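PDB 1ZBM: hypothetical protein AF1704 from Archaeoglobus fulgidus, which probably converts cyclic dehypoxanthinylfutalosinate into 1,4-dihydroxy-6-naphthoate and dihydroxyacetone, a step in the biosynthesis of menaquinone. Local coordinates for residues T36-E41 and V194-E199; I78-A83 and A203-I208. All coordinates share one frame; numbering follows the deposited sequence.

Contact 1. Residues T36-E41 and V194-E199; sequences TWLEIE and VEVQEE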
loop_
_atom_site.group_PDB
_atom_site.type_symbol
_atom_site.label_atom_id
_atom_site.label_comp_id
_atom_site.label_asym_id
_atom_site.label_seq_id
_atom_site.Cartn_x
_atom_site.Cartn_y
_atom_site.Cartn_z
ATOM N N THR A 36 19.089 -0.455 -17.228
ATOM C CA THR A 36 19.782 0.041 -16.043
ATOM C C THR A 36 21.060 -0.728 -15.758
ATOM O O THR A 36 21.156 -1.904 -16.088
ATOM C CB THR A 36 18.894 -0.068 -14.791
ATOM O OG1 THR A 36 19.664 0.282 -13.634
ATOM C CG2 THR A 36 18.383 -1.491 -14.630
ATOM N N TRP A 37 22.035 -0.062 -15.141
ATOM C CA TRP A 37 23.287 -0.721 -14.792
ATOM C C TRP A 37 23.181 -1.408 -13.431
ATOM O O TRP A 37 24.130 -2.041 -12.984
ATOM C CB TRP A 37 24.453 0.265 -14.772
ATOM C CG TRP A 37 24.204 1.515 -13.979
ATOM C CD1 TRP A 37 23.661 2.682 -14.438
ATOM C CD2 TRP A 37 24.479 1.720 -12.586
ATOM N NE1 TRP A 37 23.586 3.603 -13.421
ATOM C CE2 TRP A 37 24.087 3.043 -12.279
ATOM C CE3 TRP A 37 25.032 0.924 -11.577
ATOM C CZ2 TRP A 37 24.215 3.580 -10.994
ATOM C CZ3 TRP A 37 25.159 1.459 -10.299
ATOM C CH2 TRP A 37 24.758 2.779 -10.022
ATOM N N LEU A 38 22.023 -1.283 -12.786
ATOM C CA LEU A 38 21.792 -1.910 -11.493
ATOM C C LEU A 38 21.443 -3.385 -11.665
ATOM O O LEU A 38 20.657 -3.740 -12.539
ATOM C CB LEU A 38 20.640 -1.217 -10.761
ATOM C CG LEU A 38 20.875 0.148 -10.118
ATOM C CD1 LEU A 38 19.543 0.712 -9.630
ATOM C CD2 LEU A 38 21.851 0.016 -8.954
ATOM N N GLU A 39 22.031 -4.239 -10.833
ATOM C CA GLU A 39 21.756 -5.675 -10.864
ATOM C C GLU A 39 20.708 -5.903 -9.769
ATOM O O GLU A 39 21.045 -6.139 -8.611
ATOM C CB GLU A 39 23.041 -6.447 -10.562
ATOM C CG GLU A 39 22.974 -7.955 -10.798
ATOM C CD GLU A 39 24.318 -8.637 -10.529
ATOM O OE1 GLU A 39 25.327 -8.251 -11.171
ATOM O OE2 GLU A 39 24.366 -9.562 -9.687
ATOM N N ILE A 40 19.439 -5.832 -10.152
ATOM C CA ILE A 40 18.334 -5.968 -9.215
ATOM C C ILE A 40 17.819 -7.378 -8.959
ATOM O O ILE A 40 17.639 -8.176 -9.884
ATOM C CB ILE A 40 17.138 -5.104 -9.676
ATOM C CG1 ILE A 40 17.598 -3.653 -9.870
ATOM C CG2 ILE A 40 16.006 -5.188 -8.678
ATOM C CD1 ILE A 40 16.645 -2.806 -10.678
ATOM N N GLU A 41 17.580 -7.673 -7.685
ATOM C CA GLU A 41 17.033 -8.963 -7.274
ATOM C C GLU A 41 15.697 -8.661 -6.599
ATOM O O GLU A 41 15.649 -7.981 -5.578
ATOM C CB GLU A 41 17.963 -9.659 -6.273
ATOM C CG GLU A 41 17.528 -11.091 -5.914
ATOM C CD GLU A 41 17.971 -11.522 -4.520
ATOM O OE1 GLU A 41 19.098 -11.152 -4.103
ATOM O OE2 GLU A 41 17.199 -12.246 -3.841
ATOM N N VAL A 194 24.448 8.169 -3.617
ATOM C CA VAL A 194 23.609 9.090 -4.367
ATOM C C VAL A 194 23.412 8.499 -5.761
ATOM O O VAL A 194 22.337 8.614 -6.368
ATOM C CB VAL A 194 24.284 10.487 -4.457
ATOM C CG1 VAL A 194 23.489 11.407 -5.370
ATOM C CG2 VAL A 194 24.383 11.098 -3.063
ATOM N N GLU A 195 24.456 7.836 -6.246
ATOM C CA GLU A 195 24.467 7.195 -7.566
ATOM C C GLU A 195 23.327 6.176 -7.664
ATOM O O GLU A 195 22.503 6.233 -8.577
ATOM C CB GLU A 195 25.819 6.495 -7.749
ATOM C CG GLU A 195 26.332 6.381 -9.167
ATOM C CD GLU A 195 27.787 5.938 -9.191
ATOM O OE1 GLU A 195 28.099 4.853 -8.641
ATOM O OE2 GLU A 195 28.629 6.675 -9.754
ATOM N N VAL A 196 23.297 5.242 -6.717
ATOM C CA VAL A 196 22.261 4.219 -6.688
ATOM C C VAL A 196 20.879 4.839 -6.458
ATOM O O VAL A 196 19.887 4.394 -7.041
ATOM C CB VAL A 196 22.546 3.165 -5.588
ATOM C CG1 VAL A 196 21.366 2.197 -5.452
ATOM C CG2 VAL A 196 23.810 2.390 -5.937
ATOM N N GLN A 197 20.808 5.865 -5.617
ATOM C CA GLN A 197 19.525 6.507 -5.350
ATOM C C GLN A 197 18.902 7.087 -6.616
ATOM O O GLN A 197 17.737 6.820 -6.926
ATOM C CB GLN A 197 19.676 7.629 -4.326
ATOM C CG GLN A 197 20.007 7.186 -2.920
ATOM C CD GLN A 197 20.253 8.380 -1.998
ATOM O OE1 GLN A 197 19.420 9.282 -1.906
ATOM N NE2 GLN A 197 21.399 8.388 -1.315
ATOM N N GLU A 198 19.677 7.867 -7.361
ATOM C CA GLU A 198 19.156 8.490 -8.571
ATOM C C GLU A 198 18.844 7.472 -9.652
ATOM O O GLU A 198 17.822 7.567 -10.336
ATOM C CB GLU A 198 20.153 9.516 -9.112
ATOM C CG GLU A 198 19.528 10.497 -10.101
ATOM C CD GLU A 198 18.630 11.531 -9.433
ATOM O OE1 GLU A 198 17.511 11.783 -9.955
ATOM O OE2 GLU A 198 19.053 12.103 -8.397
ATOM N N GLU A 199 19.721 6.486 -9.799
ATOM C CA GLU A 199 19.531 5.461 -10.819
ATOM C C GLU A 199 18.257 4.672 -10.607
ATOM O O GLU A 199 17.474 4.481 -11.536
ATOM C CB GLU A 199 20.724 4.503 -10.836
ATOM C CG GLU A 199 20.659 3.454 -11.931
ATOM C CD GLU A 199 20.484 4.073 -13.311
ATOM O OE1 GLU A 199 21.003 5.179 -13.544
ATOM O OE2 GLU A 199 19.836 3.441 -14.163
#
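Thr36 and Trp37 hold the side chain of Glu199 between them where an ST turn, leading into strand 39-44 of a periplasmic-binding-protein-like fold, meets the first turns of helix 194-213. In that turn Thr36 OG1 accepts the backbone N-H of Leu38 at 3.0 Å, in a nearly straight bond of 167°. Its own hydrogen goes across the contact to Glu199 OE2 (3.2 Å), which it meets on the anti side, a little out of the carboxylate plane. A hydroxyl suits this place because it can accept and donate at once. Glu199 leaves its helix with CG anti to the backbone N (chi1 -176°) and then bends at chi2, which brings CG over one face of the Trp37 indole, 3.1 Å above the ring plane and offset toward the rim. Leu38 slides past Glu199 in the opposite direction, its CD1 3.7 Å from Glu199 CG, and Leu38 CD2 reaches Val196 CG1, so apolar branches close the inner part of the contact. Glu199 OE2 also forms a salt bridge with Arg202, one turn further along the helix, while His7, from the N-terminal histidine tag, stacks on Trp37. Replacing Glu199 with an alanine would probably cost Arg202 this salt bridge, leave the Thr36 hydroxyl without its acceptor across the contact, and open a gap against the indole. At the far end of that indole, Glu195 CG lies 4.0 Å from Trp37 CZ2.

Contact 2. Residues I78-A83 and A203-I208; sequences ILSAGA and AMRESI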
loop_
_atom_site.group_PDB
_atom_site.type_symbol
_atom_site.label_atom_id
_atom_site.label_comp_id
_atom_site.label_asym_id
_atom_site.label_seq_id
_atom_site.Cartn_x
_atom_site.Cartn_y
_atom_site.Cartn_z
ATOM N N ILE A 78 11.767 8.282 2.086
ATOM C CA ILE A 78 10.737 8.055 1.087
ATOM C C ILE A 78 11.228 8.322 -0.321
ATOM O O ILE A 78 11.806 9.371 -0.601
ATOM C CB ILE A 78 9.509 8.933 1.340
ATOM C CG1 ILE A 78 9.031 8.748 2.786
ATOM C CG2 ILE A 78 8.394 8.531 0.380
ATOM C CD1 ILE A 78 8.101 9.849 3.268
ATOM N N LEU A 79 11.012 7.359 -1.213
ATOM C CA LEU A 79 11.429 7.524 -2.608
ATOM C C LEU A 79 10.335 8.307 -3.342
ATOM O O LEU A 79 9.151 8.060 -3.142
ATOM C CB LEU A 79 11.637 6.154 -3.241
ATOM C CG LEU A 79 12.424 6.150 -4.538
ATOM C CD1 LEU A 79 13.899 6.492 -4.281
ATOM C CD2 LEU A 79 12.304 4.749 -5.154
ATOM N N SER A 80 10.716 9.245 -4.195
ATOM C CA SER A 80 9.707 10.046 -4.884
ATOM C C SER A 80 8.711 9.238 -5.718
ATOM O O SER A 80 7.586 9.678 -5.921
ATOM C CB SER A 80 10.386 11.095 -5.758
ATOM O OG SER A 80 11.246 11.917 -4.957
ATOM N N ALA A 81 9.111 8.051 -6.166
ATOM C CA ALA A 81 8.252 7.201 -6.979
ATOM C C ALA A 81 7.925 5.860 -6.326
ATOM O O ALA A 81 8.761 5.265 -5.637
ATOM C CB ALA A 81 8.908 6.958 -8.334
ATOM N N GLY A 82 6.708 5.379 -6.566
ATOM C CA GLY A 82 6.297 4.102 -6.018
ATOM C C GLY A 82 5.173 4.172 -5.010
ATOM O O GLY A 82 4.564 3.149 -4.702
ATOM N N ALA A 83 4.885 5.363 -4.496
ATOM C CA ALA A 83 3.821 5.504 -3.501
ATOM C C ALA A 83 2.432 5.198 -4.057
ATOM O O ALA A 83 2.177 5.371 -5.244
ATOM C CB ALA A 83 3.841 6.926 -2.915
ATOM N N ALA A 203 14.852 4.291 -12.916
ATOM C CA ALA A 203 14.319 3.024 -13.382
ATOM C C ALA A 203 12.907 2.815 -12.872
ATOM O O ALA A 203 12.060 2.254 -13.569
ATOM C CB ALA A 203 15.207 1.881 -12.927
HETATM N N MSE A 204 12.654 3.265 -11.647
HETATM C CA MSE A 204 11.337 3.105 -11.037
HETATM C C MSE A 204 10.301 3.914 -11.804
HETATM O O MSE A 204 9.224 3.408 -12.128
HETATM C CB MSE A 204 11.380 3.550 -9.569
HETATM C CG MSE A 204 10.146 3.173 -8.763
HETATM SE SE MSE A 204 9.866 1.254 -8.528
HETATM C CE MSE A 204 8.268 1.009 -9.625
ATOM N N ARG A 205 10.628 5.168 -12.098
ATOM C CA ARG A 205 9.715 6.044 -12.839
ATOM C C ARG A 205 9.418 5.499 -14.224
ATOM O O ARG A 205 8.276 5.528 -14.688
ATOM C CB ARG A 205 10.309 7.443 -12.967
ATOM C CG ARG A 205 10.189 8.245 -11.702
ATOM C CD ARG A 205 10.794 9.618 -11.854
ATOM N NE ARG A 205 10.395 10.468 -10.733
ATOM C CZ ARG A 205 11.108 11.487 -10.276
ATOM N NH1 ARG A 205 12.268 11.794 -10.840
ATOM N NH2 ARG A 205 10.654 12.189 -9.255
ATOM N N GLU A 206 10.451 4.990 -14.881
ATOM C CA GLU A 206 10.264 4.451 -16.206
ATOM C C GLU A 206 9.326 3.261 -16.176
ATOM O O GLU A 206 8.484 3.104 -17.064
ATOM C CB GLU A 206 11.596 4.024 -16.804
ATOM C CG GLU A 206 11.486 3.674 -18.272
ATOM C CD GLU A 206 12.810 3.297 -18.874
ATOM O OE1 GLU A 206 13.788 4.061 -18.683
ATOM O OE2 GLU A 206 12.870 2.243 -19.547
ATOM N N SER A 207 9.453 2.418 -15.157
ATOM C CA SER A 207 8.600 1.236 -15.077
ATOM C C SER A 207 7.118 1.598 -14.906
ATOM O O SER A 207 6.233 0.947 -15.475
ATOM C CB SER A 207 9.064 0.329 -13.931
ATOM O OG SER A 207 8.494 -0.967 -14.060
ATOM N N ILE A 208 6.866 2.643 -14.119
ATOM C CA ILE A 208 5.514 3.146 -13.846
ATOM C C ILE A 208 4.904 3.761 -15.113
ATOM O O ILE A 208 3.769 3.449 -15.497
ATOM C CB ILE A 208 5.559 4.225 -12.735
ATOM C CG1 ILE A 208 6.112 3.620 -11.442
ATOM C CG2 ILE A 208 4.168 4.816 -12.515
ATOM C CD1 ILE A 208 6.545 4.653 -10.416
#
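Ala81 and Arg205 mark the closest backbone approach, their CA atoms 6.1 Å apart, where an irregular interruption of strand 76-86 faces a regular turn of helix 194-213. The helix keeps its own bonds, such as Ile208 N to Met204 O, and no hydrogen bond crosses to 78-83; the contact is made by packing alone. Gly82 follows Ala81 with phi 115°, a conformation in which a CB would press against the preceding carbonyl oxygen, so glycine fits the bend. Ala81 points its methyl at the helix and sets it among three side chains: CB lies 3.8 Å from Arg205 CG, 3.9 Å from Ile208 CD1 and 4.0 Å from the CG of Met204, a selenomethionine. So small a residue lets the two backbones come this near. Ile208 turns CG1 anti to its carbonyl carbon (chi1 -61°), and its terminal CD1 reaches the Gly82 N as well as the Ala81 methyl. Arg205 is extended from CG to NE and runs past Ala81, bringing NH2 within 3.7 Å of Ser80 CB; its aliphatic part serves the packing, while NE bonds to the carbonyl oxygen of Tyr247. Leu79 touches strand 181-189, and Met204 and Ile208 lean on Met25, so this turn of helix 194-213 packs against the interrupted strand and helix 20-30, while helix 244-247 is bonded to both segments, through Gly82 and Arg205.

How the contacts relate
From the N terminus the chain first passes 36-41, at the start of edge strand 39-44, and then 78-83, in the strand at the opposite edge of the same five-stranded sheet. It next builds the second sheet and returns through strand 181-189 to helix 194-213. There 194-199 closes contact 1, over 152 intervening residues, and 203-208 then closes contact 2, over 119. Because the segments alternate along the sequence, the two loops cross. Their centres are 12 Å apart. One helix thus packs with its first turns against the turn that leads into one edge strand and with its middle against the interruption in the other, linking the two margins of the sheet.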